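Local coordinates for cellulosomal scaffoldin adaptor protein B (Acetivibrio cellulolyticus, PDB 3BWZ), which carries, in the part described here, a type II cohesin module of a cellulosome scaffoldin, which as in other cohesins probably recruits partners by binding their dockerin modules, at residues 140-145 and 156-160; 34-38 and 93-98. All blocks are in the same frame, centred on the assembly; numbering follows the deposited sequence. Where two conformers were deposited one is given.

Interaction 1 of 2, residues 140-145 and 156-160; sequences IDGTVL and GYSVI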
ATOM      1  N   ILE A 140      11.155  -5.803   4.632  1.00  8.49           N
ATOM      2  CA  ILE A 140      11.731  -4.702   5.404  1.00  8.37           C
ATOM      3  C   ILE A 140      10.537  -3.899   5.904  1.00  8.23           C
ATOM      4  O   ILE A 140       9.879  -3.193   5.116  1.00  8.49           O
ATOM      5  CB  ILE A 140      12.689  -3.851   4.561  1.00  8.76           C
ATOM      6  CG1 ILE A 140      13.884  -4.694   4.079  1.00 10.36           C
ATOM      7  CG2 ILE A 140      13.144  -2.625   5.332  1.00 11.24           C
ATOM      8  CD1 ILE A 140      14.769  -3.984   3.071  1.00 12.75           C
ATOM      9  N   ASP A 141      10.193  -4.068   7.168  1.00  9.07           N
ATOM     10  CA  ASP A 141       9.019  -3.428   7.751  1.00 10.10           C
ATOM     11  C   ASP A 141       7.827  -3.616   6.874  1.00  9.36           C
ATOM     12  O   ASP A 141       7.091  -2.676   6.552  1.00 10.12           O
ATOM     13  CB  ASP A 141       9.244  -1.962   8.039  1.00 10.77           C
ATOM     14  CG  ASP A 141      10.259  -1.749   9.152  1.00 12.54           C
ATOM     15  OD1 ASP A 141      10.683  -2.726   9.822  1.00 16.94           O
ATOM     16  OD2 ASP A 141      10.675  -0.595   9.324  1.00 14.52           O
ATOM     17  N   GLY A 142       7.602  -4.861   6.501  1.00  8.89           N
ATOM     18  CA  GLY A 142       6.404  -5.198   5.751  1.00  8.65           C
ATOM     19  C   GLY A 142       6.441  -4.914   4.277  1.00  7.02           C
ATOM     20  O   GLY A 142       5.412  -5.038   3.623  1.00  8.50           O
ATOM     21  N   THR A 143       7.619  -4.588   3.744  1.00  7.19           N
ATOM     22  CA  THR A 143       7.760  -4.221   2.339  1.00  6.89           C
ATOM     23  C   THR A 143       8.802  -5.079   1.628  1.00  6.54           C
ATOM     24  O   THR A 143       9.880  -5.312   2.150  1.00  7.67           O
ATOM     25  CB  THR A 143       8.097  -2.711   2.165  1.00  7.47           C
ATOM     26  OG1 THR A 143       9.459  -2.443   2.506  1.00  7.87           O
ATOM     27  CG2 THR A 143       7.161  -1.821   2.980  1.00  8.36           C
ATOM     28  N   VAL A 144       8.469  -5.476   0.399  1.00  6.64           N
ATOM     29  CA  VAL A 144       9.422  -6.095  -0.498  1.00  7.21           C
ATOM     30  C   VAL A 144       9.293  -5.332  -1.810  1.00  7.40           C
ATOM     31  O   VAL A 144       8.196  -5.302  -2.391  1.00  7.87           O
ATOM     32  CB  VAL A 144       9.169  -7.591  -0.727  1.00  7.70           C
ATOM     33  CG1 VAL A 144      10.214  -8.147  -1.667  1.00  9.40           C
ATOM     34  CG2 VAL A 144       9.205  -8.329   0.564  1.00  9.73           C
ATOM     35  N   LEU A 145      10.382  -4.708  -2.256  1.00  6.82           N
ATOM     36  CA  LEU A 145      10.399  -3.998  -3.528  1.00  7.02           C
ATOM     37  C   LEU A 145      11.284  -4.746  -4.501  1.00  7.37           C
ATOM     38  O   LEU A 145      12.320  -5.276  -4.096  1.00  8.70           O
ATOM     39  CB  LEU A 145      10.914  -2.569  -3.325  1.00  8.04           C
ATOM     40  CG  LEU A 145      10.275  -1.747  -2.203  1.00  7.93           C
ATOM     41  CD1 LEU A 145      10.882  -0.337  -2.195  1.00 10.29           C
ATOM     42  CD2 LEU A 145       8.753  -1.731  -2.276  1.00  8.92           C
ATOM     43  N   GLY A 156      18.626   0.455   1.247  1.00 16.46           N
ATOM     44  CA  GLY A 156      18.710   1.812   0.775  1.00 18.84           C
ATOM     45  C   GLY A 156      17.431   2.622   0.682  1.00 18.29           C
ATOM     46  O   GLY A 156      17.432   3.632  -0.029  1.00 19.92           O
ATOM     47  N   TYR A 157      16.342   2.194   1.343  1.00 14.45           N
ATOM     48  CA  TYR A 157      15.119   2.995   1.360  1.00 11.75           C
ATOM     49  C   TYR A 157      14.487   3.045   2.736  1.00 10.53           C
ATOM     50  O   TYR A 157      14.590   2.103   3.544  1.00 13.52           O
ATOM     51  CB  TYR A 157      14.130   2.488   0.298  1.00 11.21           C
ATOM     52  CG  TYR A 157      13.551   1.102   0.527  1.00  9.75           C
ATOM     53  CD1 TYR A 157      12.350   0.950   1.197  1.00  9.87           C
ATOM     54  CD2 TYR A 157      14.174  -0.043   0.053  1.00 10.43           C
ATOM     55  CE1 TYR A 157      11.778  -0.286   1.395  1.00  9.03           C
ATOM     56  CE2 TYR A 157      13.603  -1.293   0.264  1.00  9.44           C
ATOM     57  CZ  TYR A 157      12.405  -1.420   0.922  1.00  8.52           C
ATOM     58  OH  TYR A 157      11.844  -2.647   1.104  1.00  9.10           O
ATOM     59  N   SER A 158      13.841   4.180   3.019  1.00 10.74           N
ATOM     60  CA  SER A 158      13.088   4.299   4.251  0.50 10.32           C
ATOM     61  C   SER A 158      11.668   3.788   4.054  1.00  8.46           C
ATOM     62  O   SER A 158      11.129   3.796   2.937  1.00  9.45           O
ATOM     63  CB  SER A 158      13.068   5.748   4.699  0.50 11.32           C
ATOM     64  OG  SER A 158      12.521   6.536   3.666  0.50 12.65           O
ATOM     65  N   VAL A 159      11.073   3.361   5.155  1.00  8.72           N
ATOM     66  CA  VAL A 159       9.696   2.905   5.187  1.00  8.45           C
ATOM     67  C   VAL A 159       8.960   3.814   6.161  1.00  8.82           C
ATOM     68  O   VAL A 159       9.154   3.711   7.385  1.00 10.21           O
ATOM     69  CB  VAL A 159       9.594   1.414   5.573  1.00  8.67           C
ATOM     70  CG1 VAL A 159       8.140   0.991   5.567  1.00  9.61           C
ATOM     71  CG2 VAL A 159      10.418   0.555   4.627  1.00  9.57           C
ATOM     72  N   ILE A 160       8.192   4.756   5.605  1.00  8.08           N
ATOM     73  CA  ILE A 160       7.598   5.834   6.378  1.00  7.96           C
ATOM     74  C   ILE A 160       6.142   5.439   6.698  1.00  7.97           C
ATOM     75  O   ILE A 160       5.259   5.459   5.844  1.00  8.69           O
ATOM     76  CB  ILE A 160       7.680   7.194   5.613  1.00  8.90           C
ATOM     77  CG1 ILE A 160       9.113   7.514   5.169  1.00  9.61           C
ATOM     78  CG2 ILE A 160       7.074   8.328   6.426  1.00 10.42           C
ATOM     79  CD1 ILE A 160       9.192   8.616   4.137  1.00 11.89           C
TER
HETATM   80  O   HOH W   1       9.002   1.408   9.046  1.00 14.95           O
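The ring of Tyr-157, sent toward the 140-145 turn by a CG set between backbone N and carbonyl carbon (chi1 67°), slots into a hollow formed by Leu-145, Thr-143 and Ile-140. Leu-145 supplies the floor: its CD1 methyl sits over the middle of one ring face, a CH-pi contact 3.6 Å from CD1 to the ring centroid and 10° off the normal. Thr-143 closes the hydroxyl end of the ring, its OG1 lying at the ring edge in plane. Tyr-157 OH points its hydrogen at Thr-143 OG1 over 2.8 Å, although OH is crowded by another atom and less surely placed. That OG1 in turn donates to Ile-140 O at 2.7 Å, in the carbonyl plane, so Ile-140 O takes two bonds, the second from Thr-143 N. Ile-140 CD1 comes in obliquely, 4.1 Å from Tyr-157 CE2.

A second bump is Val-159, whose CG1 and CG2 prongs meet the turn. CG1 runs tip to tip against Thr-143 CG2 (3.9 Å) and nears Asp-141 CB, while CG2 rests against Thr-143 OG1 and Ile-140 O, 3.8 Å from each. A water joins the segments beyond Val-159, donating to Asp-141 OD2 and Val-159 O. The arrangement is a type I' turn, Ile-140 to Thr-143, leading into strand 143-147 and packed by side chains against strand 158-165 in the beta-sandwich of a cohesin domain.

Interaction 2 of 2, residues 34-38 and 93-98; sequences FSGCQ and KAYVSL
Leu-98 turns CG away from its own carbonyl carbon (chi1 -65°); with CD1 extended (chi2 178°), the other branch, CD2, is turned to Ser-35 CB at 3.7 Å. Ser-35 holds OG between its backbone N and carbonyl carbon (chi1 78°), close to the same methyl. This side-chain contact lies beyond the end of an antiparallel pairing of strands 34-42 and 88-94, part of the cohesin beta-sandwich. Cys-37 and Lys-93 form its hydrogen-bonded pair: Cys-37 N donates to Lys-93 O, and Lys-93 N returns a bond to Cys-37 O, both 2.9 Å between N and O. The first donor stands tilted from the carbonyl plane, whereas the second approaches its oxygen almost head-on.

Next along comes the non-hydrogen-bonded pair of Gly-36 with Ala-94, their CA atoms only 3.8 Å apart. Gly-36 CA also lies 3.2 Å from Lys-93 O and touches Ala-94 CB, so the two backbones run close here. Strand 88-94 ends at this point, yet Tyr-95 N still reaches Ser-35 O at 3.0 Å, and Ala-94 CA adds a CA-H...O contact to that oxygen. Beyond it the chain leaves the strand and enters helix 98-104.

The side-chain ends look elsewhere: Lys-93 NZ bonds Val-113 O, and Tyr-95 OH bonds Glu-108 OE2 and Ser-72 N, its ring meeting Phe-74 and Tyr-101 edge-to-face. Ser-35 OG, besides a bond to Asp-147 O, accepts one from a water at 2.8 Å, and the same water donates to Tyr-95 O, also 2.8 Å away.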
ATOM      1  N   PHE A  34      12.440   0.308 -10.231  1.00  8.68           N
ATOM      2  CA  PHE A  34      11.321  -0.357  -9.598  1.00  7.92           C
ATOM      3  C   PHE A  34      10.432  -1.085 -10.600  1.00  7.67           C
ATOM      4  O   PHE A  34      10.049  -0.508 -11.603  1.00  8.25           O
ATOM      5  CB  PHE A  34      10.486   0.699  -8.873  1.00  7.49           C
ATOM      6  CG  PHE A  34       9.241   0.150  -8.209  1.00  7.52           C
ATOM      7  CD1 PHE A  34       7.987   0.342  -8.760  1.00  7.96           C
ATOM      8  CD2 PHE A  34       9.329  -0.545  -7.028  1.00  7.63           C
ATOM      9  CE1 PHE A  34       6.870  -0.131  -8.122  1.00  7.85           C
ATOM     10  CE2 PHE A  34       8.224  -0.999  -6.395  1.00  7.87           C
ATOM     11  CZ  PHE A  34       6.985  -0.807  -6.953  1.00  7.81           C
ATOM     12  N   SER A  35      10.024  -2.316 -10.276  1.00  7.13           N
ATOM     13  CA  SER A  35       9.116  -3.079 -11.110  1.00  7.52           C
ATOM     14  C   SER A  35       7.937  -3.731 -10.391  1.00  7.16           C
ATOM     15  O   SER A  35       7.124  -4.351 -11.050  1.00  8.27           O
ATOM     16  CB  SER A  35       9.852  -4.187 -11.830  1.00  8.58           C
ATOM     17  OG  SER A  35      10.102  -5.281 -10.946  1.00  9.22           O
ATOM     18  N   GLY A  36       7.840  -3.594  -9.076  1.00  7.29           N
ATOM     19  CA  GLY A  36       6.792  -4.277  -8.357  1.00  7.86           C
ATOM     20  C   GLY A  36       7.090  -4.402  -6.890  1.00  6.98           C
ATOM     21  O   GLY A  36       8.168  -4.063  -6.431  1.00  7.32           O
ATOM     22  N   CYS A  37       6.116  -4.916  -6.155  1.00  7.09           N
ATOM     23  CA  CYS A  37       6.248  -5.008  -4.716  1.00  7.21           C
ATOM     24  C   CYS A  37       5.328  -6.058  -4.127  1.00  7.09           C
ATOM     25  O   CYS A  37       4.332  -6.432  -4.744  1.00 11.28           O
ATOM     26  CB  CYS A  37       5.993  -3.659  -4.043  1.00  7.83           C
ATOM     27  SG  CYS A  37       4.360  -2.950  -4.341  1.00 11.19           S
ATOM     28  N   GLN A  38       5.660  -6.511  -2.935  1.00  6.47           N
ATOM     29  CA  GLN A  38       4.755  -7.213  -2.057  1.00  6.54           C
ATOM     30  C   GLN A  38       4.715  -6.423  -0.751  1.00  6.55           C
ATOM     31  O   GLN A  38       5.772  -6.070  -0.209  1.00  7.88           O
ATOM     32  CB  GLN A  38       5.182  -8.657  -1.778  1.00  7.47           C
ATOM     33  CG  GLN A  38       4.231  -9.336  -0.831  1.00  8.16           C
ATOM     34  CD  GLN A  38       4.552 -10.777  -0.489  1.00  8.63           C
ATOM     35  OE1 GLN A  38       5.646 -11.291  -0.788  1.00 10.21           O
ATOM     36  NE2 GLN A  38       3.628 -11.418   0.195  1.00  9.19           N
ATOM     37  N   LYS A  93       1.957  -6.854  -6.416  1.00  8.13           N
ATOM     38  CA  LYS A  93       1.650  -6.199  -7.669  1.00  8.17           C
ATOM     39  C   LYS A  93       2.963  -5.977  -8.372  1.00  7.74           C
ATOM     40  O   LYS A  93       3.806  -5.239  -7.866  1.00  8.25           O
ATOM     41  CB  LYS A  93       0.966  -4.851  -7.328  1.00 12.08           C
ATOM     42  CG  LYS A  93       0.394  -4.074  -8.436  1.00 11.98           C
ATOM     43  CD  LYS A  93      -0.390  -2.873  -7.905  1.00 12.66           C
ATOM     44  CE  LYS A  93      -1.005  -2.142  -9.023  1.00 13.16           C
ATOM     45  NZ  LYS A  93      -1.825  -1.053  -8.495  1.00 11.51           N
ATOM     46  N   ALA A  94       3.150  -6.604  -9.527  1.00  8.01           N
ATOM     47  CA  ALA A  94       4.452  -6.581 -10.171  1.00  8.12           C
ATOM     48  C   ALA A  94       4.357  -6.854 -11.654  1.00  8.11           C
ATOM     49  O   ALA A  94       3.581  -7.689 -12.106  1.00  9.29           O
ATOM     50  CB  ALA A  94       5.406  -7.576  -9.495  1.00 10.35           C
ATOM     51  N   TYR A  95       5.181  -6.163 -12.412  1.00  8.13           N
ATOM     52  CA  TYR A  95       5.323  -6.476 -13.822  1.00  8.47           C
ATOM     53  C   TYR A  95       6.024  -7.816 -14.031  1.00  9.03           C
ATOM     54  O   TYR A  95       6.974  -8.138 -13.337  1.00 10.91           O
ATOM     55  CB  TYR A  95       6.105  -5.392 -14.531  1.00  8.43           C
ATOM     56  CG  TYR A  95       5.435  -4.029 -14.629  1.00  8.65           C
ATOM     57  CD1 TYR A  95       6.201  -2.872 -14.613  1.00  8.81           C
ATOM     58  CD2 TYR A  95       4.058  -3.880 -14.826  1.00  8.52           C
ATOM     59  CE1 TYR A  95       5.624  -1.623 -14.790  1.00  8.97           C
ATOM     60  CE2 TYR A  95       3.498  -2.641 -14.993  1.00  8.59           C
ATOM     61  CZ  TYR A  95       4.277  -1.526 -14.973  1.00  8.61           C
ATOM     62  OH  TYR A  95       3.661  -0.305 -15.145  1.00  9.15           O
ATOM     63  N   VAL A  96       5.562  -8.590 -15.020  1.00  9.19           N
ATOM     64  CA  VAL A  96       6.157  -9.863 -15.372  1.00  9.81           C
ATOM     65  C   VAL A  96       7.014  -9.762 -16.630  1.00 10.05           C
ATOM     66  O   VAL A  96       8.034 -10.431 -16.734  1.00 11.20           O
ATOM     67  CB  VAL A  96       5.062 -10.954 -15.522  1.00 11.20           C
ATOM     68  CG1 VAL A  96       5.637 -12.281 -16.018  1.00 14.18           C
ATOM     69  CG2 VAL A  96       4.329 -11.129 -14.196  1.00 13.13           C
ATOM     70  N   SER A  97       6.609  -8.919 -17.578  1.00  9.78           N
ATOM     71  CA  SER A  97       7.326  -8.784 -18.854  1.00 10.30           C
ATOM     72  C   SER A  97       8.484  -7.825 -18.687  1.00 10.10           C
ATOM     73  O   SER A  97       8.494  -6.695 -19.221  1.00 11.22           O
ATOM     74  CB  SER A  97       6.370  -8.316 -19.936  1.00 11.59           C
ATOM     75  OG  SER A  97       5.347  -9.259 -20.146  1.00 15.40           O
ATOM     76  N   LEU A  98       9.483  -8.275 -17.933  1.00 10.22           N
ATOM     77  CA  LEU A  98      10.567  -7.388 -17.508  1.00 10.43           C
ATOM     78  C   LEU A  98      11.545  -7.027 -18.609  1.00 10.62           C
ATOM     79  O   LEU A  98      12.072  -5.925 -18.611  1.00 11.09           O
ATOM     80  CB  LEU A  98      11.289  -7.972 -16.298  1.00 10.73           C
ATOM     81  CG  LEU A  98      10.442  -8.070 -15.023  1.00 10.77           C
ATOM     82  CD1 LEU A  98      11.236  -8.710 -13.901  1.00 13.25           C
ATOM     83  CD2 LEU A  98       9.928  -6.692 -14.585  1.00 11.79           C
TER
HETATM   84  O   HOH W   2       8.518  -7.596 -11.047  1.00 11.20           O

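How the interactions relate
From the N terminus, residues 34-38 come first and are met by 93-98 after 54 intervening residues, so interaction 2 closes a long loop that includes strands 48-51, 65-66 and 77-83. Interaction 1 opens later and closes a short excursion of ten residues between 140-145 and 156-160. The two loops follow in series, neither nested nor crossed. Strand 34-42 links them in space: it pairs with 88-94 and also with 143-147; there Val-144 N probably bonds Gln-38 O, and Leu-145 CD2 packs on Cys-37 CB. Interaction 2 thus joins 88-94 to this shared strand, and interaction 1 ties another of its neighbours, 143-147, to strand 158-165.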